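Local atomic coordinates of xylose isomerase-like TIM barrel (Anabaena variabilis ATCC 29413, PDB entry 2QW5), a protein that probably acts as a zinc-dependent sugar or sugar phosphate isomerase or epimerase, binding D-xylose beside a zinc ion in a TIM barrel. Residues Lys177-Ile182 / Arg242-Gln247; Phe50-Gly55 / Lys112-Ile117; Ile130-Gly135 / Val157-Ala162. One frame throughout, in Å; residues are numbered along the deposited sequence.

Interaction 1: Lys177-Ile182 / Arg242-Gln247. With ZN (zinc ion), chain D.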
ATOM      1  N   LYS A 177      20.412  32.226 -18.076  1.00 19.52           N
ATOM      2  CA  LYS A 177      19.868  33.255 -17.177  1.00 19.39           C
ATOM      3  C   LYS A 177      18.635  32.778 -16.330  1.00 20.18           C
ATOM      4  O   LYS A 177      17.664  33.517 -16.121  1.00 16.17           O
ATOM      5  CB  LYS A 177      19.598  34.547 -17.945  1.00 17.89           C
ATOM      6  CG  LYS A 177      20.839  35.081 -18.666  1.00 19.83           C
ATOM      7  CD  LYS A 177      20.584  36.386 -19.394  1.00 24.29           C
ATOM      8  CE  LYS A 177      21.832  37.252 -19.409  1.00 33.29           C
ATOM      9  NZ  LYS A 177      23.082  36.555 -19.807  1.00 20.95           N
ATOM     10  N   VAL A 178      18.713  31.531 -15.858  1.00 18.99           N
ATOM     11  CA  VAL A 178      17.676  30.928 -15.010  1.00 17.37           C
ATOM     12  C   VAL A 178      18.317  30.627 -13.673  1.00 16.37           C
ATOM     13  O   VAL A 178      19.313  29.882 -13.605  1.00 16.82           O
ATOM     14  CB  VAL A 178      17.136  29.619 -15.631  1.00 18.67           C
ATOM     15  CG1 VAL A 178      16.248  28.852 -14.615  1.00 12.89           C
ATOM     16  CG2 VAL A 178      16.450  29.919 -16.996  1.00 13.94           C
ATOM     17  N   LYS A 179      17.819  31.242 -12.610  1.00 16.51           N
ATOM     18  CA  LYS A 179      18.363  30.936 -11.269  1.00 16.73           C
ATOM     19  C   LYS A 179      17.710  29.631 -10.862  1.00 17.96           C
ATOM     20  O   LYS A 179      16.517  29.463 -11.105  1.00 18.45           O
ATOM     21  CB  LYS A 179      18.002  32.034 -10.266  1.00 17.79           C
ATOM     22  CG  LYS A 179      18.575  33.417 -10.516  1.00 26.39           C
ATOM     23  CD  LYS A 179      20.028  33.489 -10.253  1.00 36.74           C
ATOM     24  CE  LYS A 179      20.494  34.946 -10.371  1.00 46.15           C
ATOM     25  NZ  LYS A 179      21.962  34.971 -10.582  1.00 46.20           N
ATOM     26  N   LEU A 180      18.467  28.725 -10.233  1.00 17.27           N
ATOM     27  CA  LEU A 180      17.929  27.430  -9.768  1.00 19.74           C
ATOM     28  C   LEU A 180      17.642  27.547  -8.268  1.00 20.51           C
ATOM     29  O   LEU A 180      18.571  27.731  -7.513  1.00 17.91           O
ATOM     30  CB  LEU A 180      18.930  26.294 -10.047  1.00 20.77           C
ATOM     31  CG  LEU A 180      19.227  25.977 -11.536  1.00 21.16           C
ATOM     32  CD1 LEU A 180      20.452  25.082 -11.666  1.00 21.58           C
ATOM     33  CD2 LEU A 180      18.011  25.357 -12.234  1.00 20.16           C
ATOM     34  N   ALA A 181      16.380  27.412  -7.850  1.00 15.61           N
ATOM     35  CA  ALA A 181      15.955  27.564  -6.426  1.00 15.35           C
ATOM     36  C   ALA A 181      15.479  26.237  -5.874  1.00 17.43           C
ATOM     37  O   ALA A 181      14.328  25.884  -6.056  1.00 13.93           O
ATOM     38  CB  ALA A 181      14.886  28.627  -6.300  1.00 14.34           C
ATOM     39  N   ILE A 182      16.393  25.498  -5.205  1.00 16.84           N
ATOM     40  CA  ILE A 182      16.105  24.203  -4.584  1.00 16.33           C
ATOM     41  C   ILE A 182      15.255  24.422  -3.338  1.00 17.43           C
ATOM     42  O   ILE A 182      15.513  25.328  -2.549  1.00 16.28           O
ATOM     43  CB  ILE A 182      17.377  23.416  -4.183  1.00 15.20           C
ATOM     44  CG1 ILE A 182      18.315  23.178  -5.374  1.00 16.19           C
ATOM     45  CG2 ILE A 182      16.998  22.035  -3.597  1.00 14.43           C
ATOM     46  CD1 ILE A 182      19.754  22.588  -4.975  1.00 18.58           C
ATOM     47  N   ARG A 242      22.595  33.282  -2.714  1.00 20.73           N
ATOM     48  CA  ARG A 242      21.807  32.064  -2.973  1.00 21.67           C
ATOM     49  C   ARG A 242      20.337  32.085  -2.553  1.00 20.90           C
ATOM     50  O   ARG A 242      19.697  31.030  -2.598  1.00 24.09           O
ATOM     51  CB  ARG A 242      22.528  30.860  -2.363  1.00 20.81           C
ATOM     52  CG  ARG A 242      23.703  30.467  -3.184  1.00 19.95           C
ATOM     53  CD  ARG A 242      24.534  29.401  -2.548  1.00 21.70           C
ATOM     54  NE  ARG A 242      24.884  28.401  -3.550  1.00 20.96           N
ATOM     55  CZ  ARG A 242      25.835  27.479  -3.458  1.00 24.26           C
ATOM     56  NH1 ARG A 242      26.640  27.396  -2.415  1.00 27.46           N
ATOM     57  NH2 ARG A 242      25.986  26.640  -4.460  1.00 28.43           N
ATOM     58  N   LEU A 243      19.798  33.255  -2.175  1.00 22.83           N
ATOM     59  CA  LEU A 243      18.391  33.380  -1.803  1.00 20.51           C
ATOM     60  C   LEU A 243      17.691  33.844  -3.048  1.00 20.01           C
ATOM     61  O   LEU A 243      17.463  35.011  -3.237  1.00 22.17           O
ATOM     62  CB  LEU A 243      18.184  34.294  -0.589  1.00 21.39           C
ATOM     63  CG  LEU A 243      16.763  34.471   0.006  1.00 24.48           C
ATOM     64  CD1 LEU A 243      15.939  33.227   0.029  1.00 29.24           C
ATOM     65  CD2 LEU A 243      16.896  35.011   1.413  1.00 26.24           C
ATOM     66  N   HIS A 244      17.337  32.876  -3.897  1.00 19.65           N
ATOM     67  CA  HIS A 244      16.757  33.164  -5.198  1.00 19.01           C
ATOM     68  C   HIS A 244      15.271  33.393  -5.261  1.00 18.82           C
ATOM     69  O   HIS A 244      14.785  33.948  -6.253  1.00 17.90           O
ATOM     70  CB  HIS A 244      17.131  32.061  -6.182  1.00 18.11           C
ATOM     71  CG  HIS A 244      18.611  31.898  -6.379  1.00 18.67           C
ATOM     72  ND1 HIS A 244      19.491  32.956  -6.309  1.00 21.51           N
ATOM     73  CD2 HIS A 244      19.340  30.829  -6.758  1.00 22.40           C
ATOM     74  CE1 HIS A 244      20.710  32.522  -6.580  1.00 24.12           C
ATOM     75  NE2 HIS A 244      20.644  31.240  -6.874  1.00 20.91           N
ATOM     76  N   TYR A 245      14.525  32.932  -4.260  1.00 19.37           N
ATOM     77  CA  TYR A 245      13.054  32.978  -4.343  1.00 19.04           C
ATOM     78  C   TYR A 245      12.413  32.770  -2.991  1.00 19.05           C
ATOM     79  O   TYR A 245      13.024  32.186  -2.113  1.00 16.66           O
ATOM     80  CB  TYR A 245      12.616  31.873  -5.292  1.00 18.36           C
ATOM     81  CG  TYR A 245      11.216  31.943  -5.873  1.00 18.52           C
ATOM     82  CD1 TYR A 245      10.746  33.072  -6.556  1.00 19.01           C
ATOM     83  CD2 TYR A 245      10.407  30.814  -5.871  1.00 22.17           C
ATOM     84  CE1 TYR A 245       9.468  33.062  -7.196  1.00 22.41           C
ATOM     85  CE2 TYR A 245       9.144  30.810  -6.489  1.00 21.97           C
ATOM     86  CZ  TYR A 245       8.689  31.916  -7.137  1.00 25.21           C
ATOM     87  OH  TYR A 245       7.444  31.872  -7.703  1.00 22.34           O
ATOM     88  N   VAL A 246      11.167  33.216  -2.841  1.00 16.54           N
ATOM     89  CA  VAL A 246      10.437  33.147  -1.559  1.00 16.28           C
ATOM     90  C   VAL A 246       8.965  32.869  -1.860  1.00 19.64           C
ATOM     91  O   VAL A 246       8.401  33.516  -2.747  1.00 19.16           O
ATOM     92  CB  VAL A 246      10.543  34.462  -0.745  1.00 16.64           C
ATOM     93  CG1 VAL A 246       9.622  34.438   0.484  1.00 15.57           C
ATOM     94  CG2 VAL A 246      11.963  34.712  -0.276  1.00 18.05           C
ATOM     95  N   GLN A 247       8.395  31.896  -1.130  1.00 17.68           N
ATOM     96  CA  GLN A 247       7.001  31.506  -1.226  1.00 17.54           C
ATOM     97  C   GLN A 247       6.275  31.663   0.120  1.00 17.73           C
ATOM     98  O   GLN A 247       6.822  31.324   1.185  1.00 15.16           O
ATOM     99  CB  GLN A 247       6.875  30.081  -1.693  1.00 18.41           C
ATOM    100  CG  GLN A 247       7.381  29.831  -3.056  1.00 17.80           C
ATOM    101  CD  GLN A 247       7.164  28.401  -3.441  1.00 26.04           C
ATOM    102  OE1 GLN A 247       7.456  27.498  -2.671  1.00 22.63           O
ATOM    103  NE2 GLN A 247       6.588  28.184  -4.618  1.00 28.04           N
TER
HETATM  104 ZN    ZN D 400       6.527  25.348  -2.187  0.50 24.74          ZN
HETATM  105  O   HOH W   1       5.712  23.503  -1.959  1.00 27.65           O
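Lys179 lays its aliphatic chain across the imidazole of His244, the two side chains crossing at about a right angle. The lysine chain is bent at its second torsion (chi2 -72°), which brings CD back over the ring, 4.0 Å from the ring centroid and 17° off its normal: a CH-pi contact. A long, flexible methylene chain suits this place, since it can cover an aromatic face while its charged end stays away from the ring. The O of Leu180 lies at the ring's edge, near the ring plane, 3.3 Å from CD2 of His244. NE2 of the same ring is hydrogen-bonded to the O of Lys209, which fixes the ring's rotation. These segments belong to strands five and seven of the eight-stranded parallel TIM barrel; strand 211-216 runs between them, so they meet mainly through side chains, and no hydrogen bond joins them. Deeper in, the small CB of Ala181 sits 4.1 Å from CB of Tyr245, whose ring then leads off to place OH on Glu49 and Ser85. Further along the strand Gln247 reaches the zinc ion through OE1 at 2.4 Å, beside Glu183, Asp216 and Glu281, while its NE2 is held by Glu49.

Interaction 2: Phe50-Gly55 / Lys112-Ile117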
ATOM      1  N   PHE A  50       4.283  28.173 -12.935  1.00 19.32           N
ATOM      2  CA  PHE A  50       3.820  27.078 -13.787  1.00 21.95           C
ATOM      3  C   PHE A  50       4.552  25.808 -13.419  1.00 19.18           C
ATOM      4  O   PHE A  50       5.781  25.769 -13.546  1.00 17.50           O
ATOM      5  CB  PHE A  50       4.144  27.411 -15.240  1.00 20.86           C
ATOM      6  CG  PHE A  50       3.145  28.315 -15.927  1.00 16.04           C
ATOM      7  CD1 PHE A  50       2.151  29.031 -15.242  1.00 22.80           C
ATOM      8  CD2 PHE A  50       3.299  28.525 -17.304  1.00 16.65           C
ATOM      9  CE1 PHE A  50       1.250  29.847 -15.949  1.00 18.54           C
ATOM     10  CE2 PHE A  50       2.436  29.352 -17.996  1.00 17.41           C
ATOM     11  CZ  PHE A  50       1.419  30.016 -17.326  1.00 16.99           C
ATOM     12  N   PRO A  51       3.812  24.782 -12.910  1.00 21.26           N
ATOM     13  CA  PRO A  51       4.460  23.483 -12.773  1.00 19.03           C
ATOM     14  C   PRO A  51       4.731  22.907 -14.155  1.00 16.73           C
ATOM     15  O   PRO A  51       3.908  23.068 -15.045  1.00 17.66           O
ATOM     16  CB  PRO A  51       3.427  22.629 -12.020  1.00 19.80           C
ATOM     17  CG  PRO A  51       2.092  23.271 -12.320  1.00 20.55           C
ATOM     18  CD  PRO A  51       2.416  24.745 -12.409  1.00 24.90           C
ATOM     19  N   ILE A  52       5.907  22.298 -14.353  1.00 14.62           N
ATOM     20  CA  ILE A  52       6.231  21.644 -15.615  1.00 14.56           C
ATOM     21  C   ILE A  52       6.128  20.150 -15.394  1.00 15.20           C
ATOM     22  O   ILE A  52       7.006  19.537 -14.718  1.00 16.69           O
ATOM     23  CB  ILE A  52       7.602  22.056 -16.208  1.00 13.88           C
ATOM     24  CG1 ILE A  52       7.667  23.596 -16.376  1.00 16.76           C
ATOM     25  CG2 ILE A  52       7.914  21.295 -17.542  1.00 14.09           C
ATOM     26  CD1 ILE A  52       6.567  24.248 -17.259  1.00 20.33           C
ATOM     27  N   ALA A  53       5.027  19.562 -15.903  1.00 18.03           N
ATOM     28  CA  ALA A  53       4.785  18.104 -15.759  1.00 16.60           C
ATOM     29  C   ALA A  53       5.869  17.326 -16.464  1.00 18.58           C
ATOM     30  O   ALA A  53       6.281  17.750 -17.547  1.00 17.72           O
ATOM     31  CB  ALA A  53       3.410  17.704 -16.303  1.00 19.90           C
ATOM     32  N   PRO A  54       6.370  16.224 -15.849  1.00 17.46           N
ATOM     33  CA  PRO A  54       7.402  15.422 -16.521  1.00 21.28           C
ATOM     34  C   PRO A  54       6.836  14.633 -17.702  1.00 23.43           C
ATOM     35  O   PRO A  54       5.605  14.418 -17.783  1.00 19.67           O
ATOM     36  CB  PRO A  54       7.937  14.505 -15.410  1.00 20.86           C
ATOM     37  CG  PRO A  54       6.865  14.479 -14.394  1.00 24.56           C
ATOM     38  CD  PRO A  54       6.006  15.661 -14.534  1.00 19.52           C
ATOM     39  N   GLY A  55       7.724  14.264 -18.616  1.00 23.63           N
ATOM     40  CA  GLY A  55       7.374  13.491 -19.819  1.00 23.40           C
ATOM     41  C   GLY A  55       8.498  12.560 -20.222  1.00 25.48           C
ATOM     42  O   GLY A  55       9.409  12.305 -19.432  1.00 28.74           O
ATOM     43  N   LYS A 112      18.156  19.938 -17.636  1.00 14.54           N
ATOM     44  CA  LYS A 112      18.559  20.942 -18.694  1.00 17.37           C
ATOM     45  C   LYS A 112      17.397  21.267 -19.616  1.00 16.37           C
ATOM     46  O   LYS A 112      17.202  22.448 -20.024  1.00 16.68           O
ATOM     47  CB  LYS A 112      19.747  20.484 -19.520  1.00 18.93           C
ATOM     48  CG  LYS A 112      21.111  20.460 -18.793  1.00 17.27           C
ATOM     49  CD  LYS A 112      22.171  19.927 -19.742  1.00 20.21           C
ATOM     50  CE  LYS A 112      23.567  20.113 -19.192  1.00 27.30           C
ATOM     51  NZ  LYS A 112      24.619  19.522 -20.077  1.00 30.41           N
ATOM     52  N   SER A 113      16.611  20.246 -19.947  1.00 18.08           N
ATOM     53  CA  SER A 113      15.364  20.457 -20.729  1.00 16.74           C
ATOM     54  C   SER A 113      14.414  21.398 -20.010  1.00 16.47           C
ATOM     55  O   SER A 113      13.763  22.273 -20.634  1.00 16.90           O
ATOM     56  CB  SER A 113      14.623  19.118 -20.982  1.00 15.90           C
ATOM     57  OG  SER A 113      13.287  19.344 -21.370  1.00 18.66           O
ATOM     58  N   ARG A 114      14.278  21.195 -18.710  1.00 14.46           N
ATOM     59  CA  ARG A 114      13.364  21.998 -17.923  1.00 15.14           C
ATOM     60  C   ARG A 114      13.920  23.406 -17.770  1.00 16.47           C
ATOM     61  O   ARG A 114      13.141  24.370 -17.841  1.00 14.13           O
ATOM     62  CB  ARG A 114      12.949  21.301 -16.632  1.00 15.13           C
ATOM     63  CG  ARG A 114      11.748  20.319 -16.754  1.00 13.32           C
ATOM     64  CD  ARG A 114      11.773  19.297 -17.893  1.00 16.50           C
ATOM     65  NE  ARG A 114      10.444  18.738 -18.146  1.00 20.13           N
ATOM     66  CZ  ARG A 114      10.008  18.233 -19.300  1.00 16.17           C
ATOM     67  NH1 ARG A 114      10.760  18.191 -20.393  1.00 17.97           N
ATOM     68  NH2 ARG A 114       8.778  17.742 -19.350  1.00 19.85           N
ATOM     69  N   VAL A 115      15.243  23.547 -17.624  1.00 17.15           N
ATOM     70  CA  VAL A 115      15.865  24.897 -17.659  1.00 15.25           C
ATOM     71  C   VAL A 115      15.481  25.583 -19.034  1.00 12.68           C
ATOM     72  O   VAL A 115      15.124  26.725 -19.038  1.00 15.54           O
ATOM     73  CB  VAL A 115      17.421  24.902 -17.462  1.00 18.69           C
ATOM     74  CG1 VAL A 115      18.025  26.301 -17.726  1.00 15.77           C
ATOM     75  CG2 VAL A 115      17.868  24.406 -16.043  1.00 11.09           C
ATOM     76  N   ASP A 116      15.624  24.878 -20.168  1.00 11.92           N
ATOM     77  CA  ASP A 116      15.264  25.417 -21.498  1.00 14.71           C
ATOM     78  C   ASP A 116      13.828  25.873 -21.587  1.00 17.24           C
ATOM     79  O   ASP A 116      13.544  26.941 -22.127  1.00 16.58           O
ATOM     80  CB  ASP A 116      15.480  24.403 -22.627  1.00 17.39           C
ATOM     81  CG  ASP A 116      16.950  24.064 -22.873  1.00 21.15           C
ATOM     82  OD1 ASP A 116      17.841  24.802 -22.416  1.00 21.32           O
ATOM     83  OD2 ASP A 116      17.194  23.066 -23.586  1.00 20.25           O
ATOM     84  N   ILE A 117      12.917  25.054 -21.059  1.00 18.11           N
ATOM     85  CA  ILE A 117      11.470  25.410 -21.016  1.00 17.21           C
ATOM     86  C   ILE A 117      11.229  26.686 -20.169  1.00 16.44           C
ATOM     87  O   ILE A 117      10.414  27.552 -20.512  1.00 17.08           O
ATOM     88  CB  ILE A 117      10.660  24.196 -20.415  1.00 18.25           C
ATOM     89  CG1 ILE A 117      10.638  23.030 -21.412  1.00 19.13           C
ATOM     90  CG2 ILE A 117       9.270  24.605 -19.911  1.00 15.18           C
ATOM     91  CD1 ILE A 117      10.046  21.747 -20.806  1.00 18.32           C
TER
HETATM   92  O   HOH W   2       9.178  18.268 -15.653  1.00 18.72           O
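Ile52 and Arg114 bring the two backbones closest, their CA atoms 7.5 Å apart, where the chain leaving strand 47-51 passes helix 101-120. The branched Ile52 faces the helix with both arms: CD1 meets CG2 of Ile117 at 3.8 Å, and CG2 touches NE of Arg114 at 3.6 Å. Arg114, bent at its second torsion (chi2 48°), turns its guanidinium toward the loop. NH2 donates to the O of Ala53 at 3.1 Å, with an N-H...O angle of 152° and the acceptor close to the guanidinium plane. NE reaches water 2 at 2.8 Å, and this water donates to the O of Ile52. NH1 bonds OG of Ser113 at 2.9 Å and forms a salt bridge with Asp63, so all three nitrogens are engaged and the group's orientation is fixed, with CD1 of Ile117 against one face. Replacing Arg114 by a leucine would probably cost the O of Ala53 and the carboxylate of Asp63 this partner and leave the loop less firmly tied. Arginine suits the place because its planar fan of donors serves carbonyl, water, serine and carboxylate at once. In this beta/alpha barrel, the loop after the second strand, 47-51, is thus pinned to helix 101-120, which follows the third, 83-87.

Interaction 3: Ile130-Gly135 / Val157-Ala162. With XLS (D-xylose), chain C.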
ATOM      1  N   ILE A 130      14.627  19.325  -6.911  1.00 19.81           N
ATOM      2  CA  ILE A 130      15.468  18.886  -8.017  1.00 17.91           C
ATOM      3  C   ILE A 130      16.754  18.090  -7.610  1.00 19.14           C
ATOM      4  O   ILE A 130      17.615  17.870  -8.468  1.00 19.76           O
ATOM      5  CB  ILE A 130      15.801  20.059  -8.973  1.00 17.17           C
ATOM      6  CG1 ILE A 130      16.617  21.167  -8.288  1.00 24.08           C
ATOM      7  CG2 ILE A 130      14.455  20.659  -9.600  1.00 13.77           C
ATOM      8  CD1 ILE A 130      17.132  22.222  -9.219  1.00 20.17           C
ATOM      9  N   VAL A 131      16.857  17.690  -6.332  1.00 18.66           N
ATOM     10  CA  VAL A 131      17.998  16.900  -5.814  1.00 18.32           C
ATOM     11  C   VAL A 131      17.547  15.448  -5.581  1.00 16.56           C
ATOM     12  O   VAL A 131      17.986  14.531  -6.268  1.00 20.42           O
ATOM     13  CB  VAL A 131      18.563  17.544  -4.546  1.00 16.03           C
ATOM     14  CG1 VAL A 131      19.800  16.756  -4.041  1.00 15.80           C
ATOM     15  CG2 VAL A 131      18.905  19.042  -4.791  1.00 17.56           C
ATOM     16  N   ILE A 132      16.690  15.235  -4.592  1.00 17.55           N
ATOM     17  CA  ILE A 132      16.153  13.931  -4.267  1.00 16.78           C
ATOM     18  C   ILE A 132      14.732  13.941  -4.917  1.00 18.44           C
ATOM     19  O   ILE A 132      14.023  14.960  -4.768  1.00 18.25           O
ATOM     20  CB  ILE A 132      16.001  13.743  -2.744  1.00 20.80           C
ATOM     21  CG1 ILE A 132      17.346  13.976  -2.004  1.00 23.90           C
ATOM     22  CG2 ILE A 132      15.409  12.366  -2.408  1.00 17.50           C
ATOM     23  CD1 ILE A 132      18.428  13.013  -2.379  1.00 22.03           C
ATOM     24  N   PRO A 133      14.339  12.855  -5.625  1.00 18.99           N
ATOM     25  CA  PRO A 133      13.007  12.723  -6.252  1.00 18.54           C
ATOM     26  C   PRO A 133      11.872  13.006  -5.288  1.00 18.68           C
ATOM     27  O   PRO A 133      11.864  12.465  -4.198  1.00 16.41           O
ATOM     28  CB  PRO A 133      12.978  11.260  -6.686  1.00 19.43           C
ATOM     29  CG  PRO A 133      14.382  10.975  -7.033  1.00 20.29           C
ATOM     30  CD  PRO A 133      15.160  11.666  -5.938  1.00 21.35           C
ATOM     31  N   TYR A 134      10.921  13.845  -5.706  1.00 20.35           N
ATOM     32  CA  TYR A 134       9.871  14.295  -4.818  1.00 16.63           C
ATOM     33  C   TYR A 134       8.945  13.163  -4.411  1.00 18.58           C
ATOM     34  O   TYR A 134       8.397  12.490  -5.272  1.00 16.67           O
ATOM     35  CB  TYR A 134       9.039  15.415  -5.459  1.00 18.67           C
ATOM     36  CG  TYR A 134       7.829  15.763  -4.637  1.00 21.07           C
ATOM     37  CD1 TYR A 134       7.939  16.564  -3.500  1.00 19.38           C
ATOM     38  CD2 TYR A 134       6.559  15.287  -4.991  1.00 19.08           C
ATOM     39  CE1 TYR A 134       6.842  16.869  -2.726  1.00 20.57           C
ATOM     40  CE2 TYR A 134       5.463  15.571  -4.210  1.00 20.26           C
ATOM     41  CZ  TYR A 134       5.604  16.366  -3.092  1.00 27.30           C
ATOM     42  OH  TYR A 134       4.506  16.645  -2.351  1.00 18.79           O
ATOM     43  N   GLY A 135       8.752  13.004  -3.100  1.00 20.30           N
ATOM     44  CA  GLY A 135       7.872  11.976  -2.534  1.00 18.41           C
ATOM     45  C   GLY A 135       8.283  10.532  -2.664  1.00 21.11           C
ATOM     46  O   GLY A 135       7.474   9.687  -2.378  1.00 24.39           O
ATOM     47  N   VAL A 157      24.933   9.598   0.949  1.00 19.93           N
ATOM     48  CA  VAL A 157      25.419   9.029  -0.315  1.00 19.07           C
ATOM     49  C   VAL A 157      24.675   9.677  -1.494  1.00 18.22           C
ATOM     50  O   VAL A 157      25.297  10.035  -2.486  1.00 17.59           O
ATOM     51  CB  VAL A 157      25.297   7.487  -0.363  1.00 22.49           C
ATOM     52  CG1 VAL A 157      25.850   6.922  -1.698  1.00 14.67           C
ATOM     53  CG2 VAL A 157      25.975   6.862   0.823  1.00 19.95           C
ATOM     54  N   ARG A 158      23.358   9.876  -1.346  1.00 18.62           N
ATOM     55  CA  ARG A 158      22.533  10.497  -2.378  1.00 16.73           C
ATOM     56  C   ARG A 158      22.960  11.939  -2.610  1.00 16.39           C
ATOM     57  O   ARG A 158      23.151  12.359  -3.765  1.00 16.93           O
ATOM     58  CB  ARG A 158      21.044  10.449  -1.988  1.00 13.18           C
ATOM     59  CG  ARG A 158      20.493   9.031  -1.729  1.00 16.58           C
ATOM     60  CD  ARG A 158      20.314   8.187  -2.999  1.00 18.71           C
ATOM     61  NE  ARG A 158      19.212   8.741  -3.792  1.00 22.76           N
ATOM     62  CZ  ARG A 158      17.909   8.525  -3.585  1.00 26.55           C
ATOM     63  NH1 ARG A 158      17.472   7.696  -2.639  1.00 27.19           N
ATOM     64  NH2 ARG A 158      17.022   9.142  -4.361  1.00 20.79           N
ATOM     65  N   TYR A 159      23.175  12.686  -1.525  1.00 16.38           N
ATOM     66  CA  TYR A 159      23.645  14.071  -1.644  1.00 18.94           C
ATOM     67  C   TYR A 159      25.032  14.141  -2.321  1.00 19.86           C
ATOM     68  O   TYR A 159      25.229  14.963  -3.195  1.00 18.85           O
ATOM     69  CB  TYR A 159      23.630  14.797  -0.297  1.00 18.31           C
ATOM     70  CG  TYR A 159      22.237  15.013   0.290  1.00 19.02           C
ATOM     71  CD1 TYR A 159      21.162  15.439  -0.501  1.00 20.95           C
ATOM     72  CD2 TYR A 159      22.015  14.866   1.653  1.00 24.98           C
ATOM     73  CE1 TYR A 159      19.873  15.641   0.068  1.00 21.72           C
ATOM     74  CE2 TYR A 159      20.738  15.060   2.233  1.00 19.99           C
ATOM     75  CZ  TYR A 159      19.682  15.463   1.439  1.00 19.14           C
ATOM     76  OH  TYR A 159      18.460  15.655   2.035  1.00 22.32           O
ATOM     77  N   ALA A 160      25.964  13.255  -1.945  1.00 19.65           N
ATOM     78  CA  ALA A 160      27.300  13.184  -2.607  1.00 20.83           C
ATOM     79  C   ALA A 160      27.196  12.883  -4.117  1.00 21.92           C
ATOM     80  O   ALA A 160      27.904  13.507  -4.935  1.00 23.17           O
ATOM     81  CB  ALA A 160      28.206  12.189  -1.919  1.00 20.71           C
ATOM     82  N   ASN A 161      26.292  11.982  -4.486  1.00 21.68           N
ATOM     83  CA  ASN A 161      26.035  11.655  -5.902  1.00 19.86           C
ATOM     84  C   ASN A 161      25.504  12.854  -6.677  1.00 18.63           C
ATOM     85  O   ASN A 161      25.870  13.048  -7.826  1.00 16.69           O
ATOM     86  CB  ASN A 161      24.972  10.558  -6.070  1.00 18.20           C
ATOM     87  CG  ASN A 161      25.398   9.207  -5.534  1.00 22.38           C
ATOM     88  OD1 ASN A 161      26.583   8.935  -5.374  1.00 21.55           O
ATOM     89  ND2 ASN A 161      24.405   8.330  -5.275  1.00 20.08           N
ATOM     90  N   ALA A 162      24.624  13.635  -6.046  1.00 18.46           N
ATOM     91  CA  ALA A 162      23.932  14.738  -6.736  1.00 16.97           C
ATOM     92  C   ALA A 162      24.745  16.035  -6.855  1.00 16.45           C
ATOM     93  O   ALA A 162      24.524  16.810  -7.794  1.00 18.73           O
ATOM     94  CB  ALA A 162      22.561  14.998  -6.081  1.00 13.43           C
TER
HETATM   95  C1  XLS C 401       5.359  20.736  -3.155  1.00 51.13           C
HETATM   96  C2  XLS C 401       6.338  20.493  -4.298  1.00 50.44           C
HETATM   97  C3  XLS C 401       5.832  19.463  -5.368  1.00 49.90           C
HETATM   98  C4  XLS C 401       6.209  19.805  -6.796  1.00 43.51           C
HETATM   99  O1  XLS C 401       5.715  20.973  -1.788  1.00 37.62           O
HETATM  100  O2  XLS C 401       6.791  21.720  -4.870  1.00 48.01           O
HETATM  101  O3  XLS C 401       4.435  19.169  -5.436  1.00 53.13           O
HETATM  102  O4  XLS C 401       7.583  20.064  -6.837  1.00 39.24           O
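Ile132, in the loop after strand 125-128, reaches across to Arg158 and Tyr159 of helix 148-176. The bond from CA to CB is directed at the helix, and at CB the side chain divides. CG2 takes the branch toward the guanidinium of Arg158, 4.1 Å from NH2. CG1, lying anti to the carbonyl carbon (chi1 -56°), takes the other branch and meets CE1 of Tyr159 at 3.7 Å, the two side chains crossing at about a right angle. The tip, CD1, ends 3.7 Å from CB of Arg158 and also lies near CE1 of Tyr159, so a beta-branched residue fills the groove between two helix side chains. Beside it, CG1 of Val131 approaches the edge of the Tyr159 ring and packs on CB of the small Ala162 at 3.9 Å. Arg158, bent at both chi2 and chi3, folds back so that CD of Pro133 lies near its guanidinium plane, 3.5 Å from NH2. The charged end has partners in Asp95, Ser97 and His154. Next in the loop, Tyr134, one of the residues lining the sugar pocket, lays a ring face against D-xylose, C3 standing above its centre, while its OH bonds Glu189. The loop therefore meets the helix through nonpolar packing, with no hydrogen bond between the segments, and even the arginine is met by carbon atoms, its polar partners lying outside.

How the interactions relate
From the N terminus, interaction 2 comes first, joining the chain after strand 47-51 to helix 101-120 and closing a loop that contains helix 60-76 and strand 83-87. Interaction 3 follows, a shorter loop running from just after strand 125-128 into helix 148-176. That helix leads into strand 179-182, where interaction 1 opens; it closes at strand 243-248. The three loops stand in series, and none nests in or crosses another. Interaction 1 is the common neighbour: Leu180 and Val178 pack on Val115 of interaction 2, and Ile182 packs on Ile130 and Val131 of interaction 3. Interactions 2 and 3 do not touch. Interaction 1 links the fifth and seventh barrel strands, while interactions 2 and 3 fasten loops that follow strands to helices round the barrel.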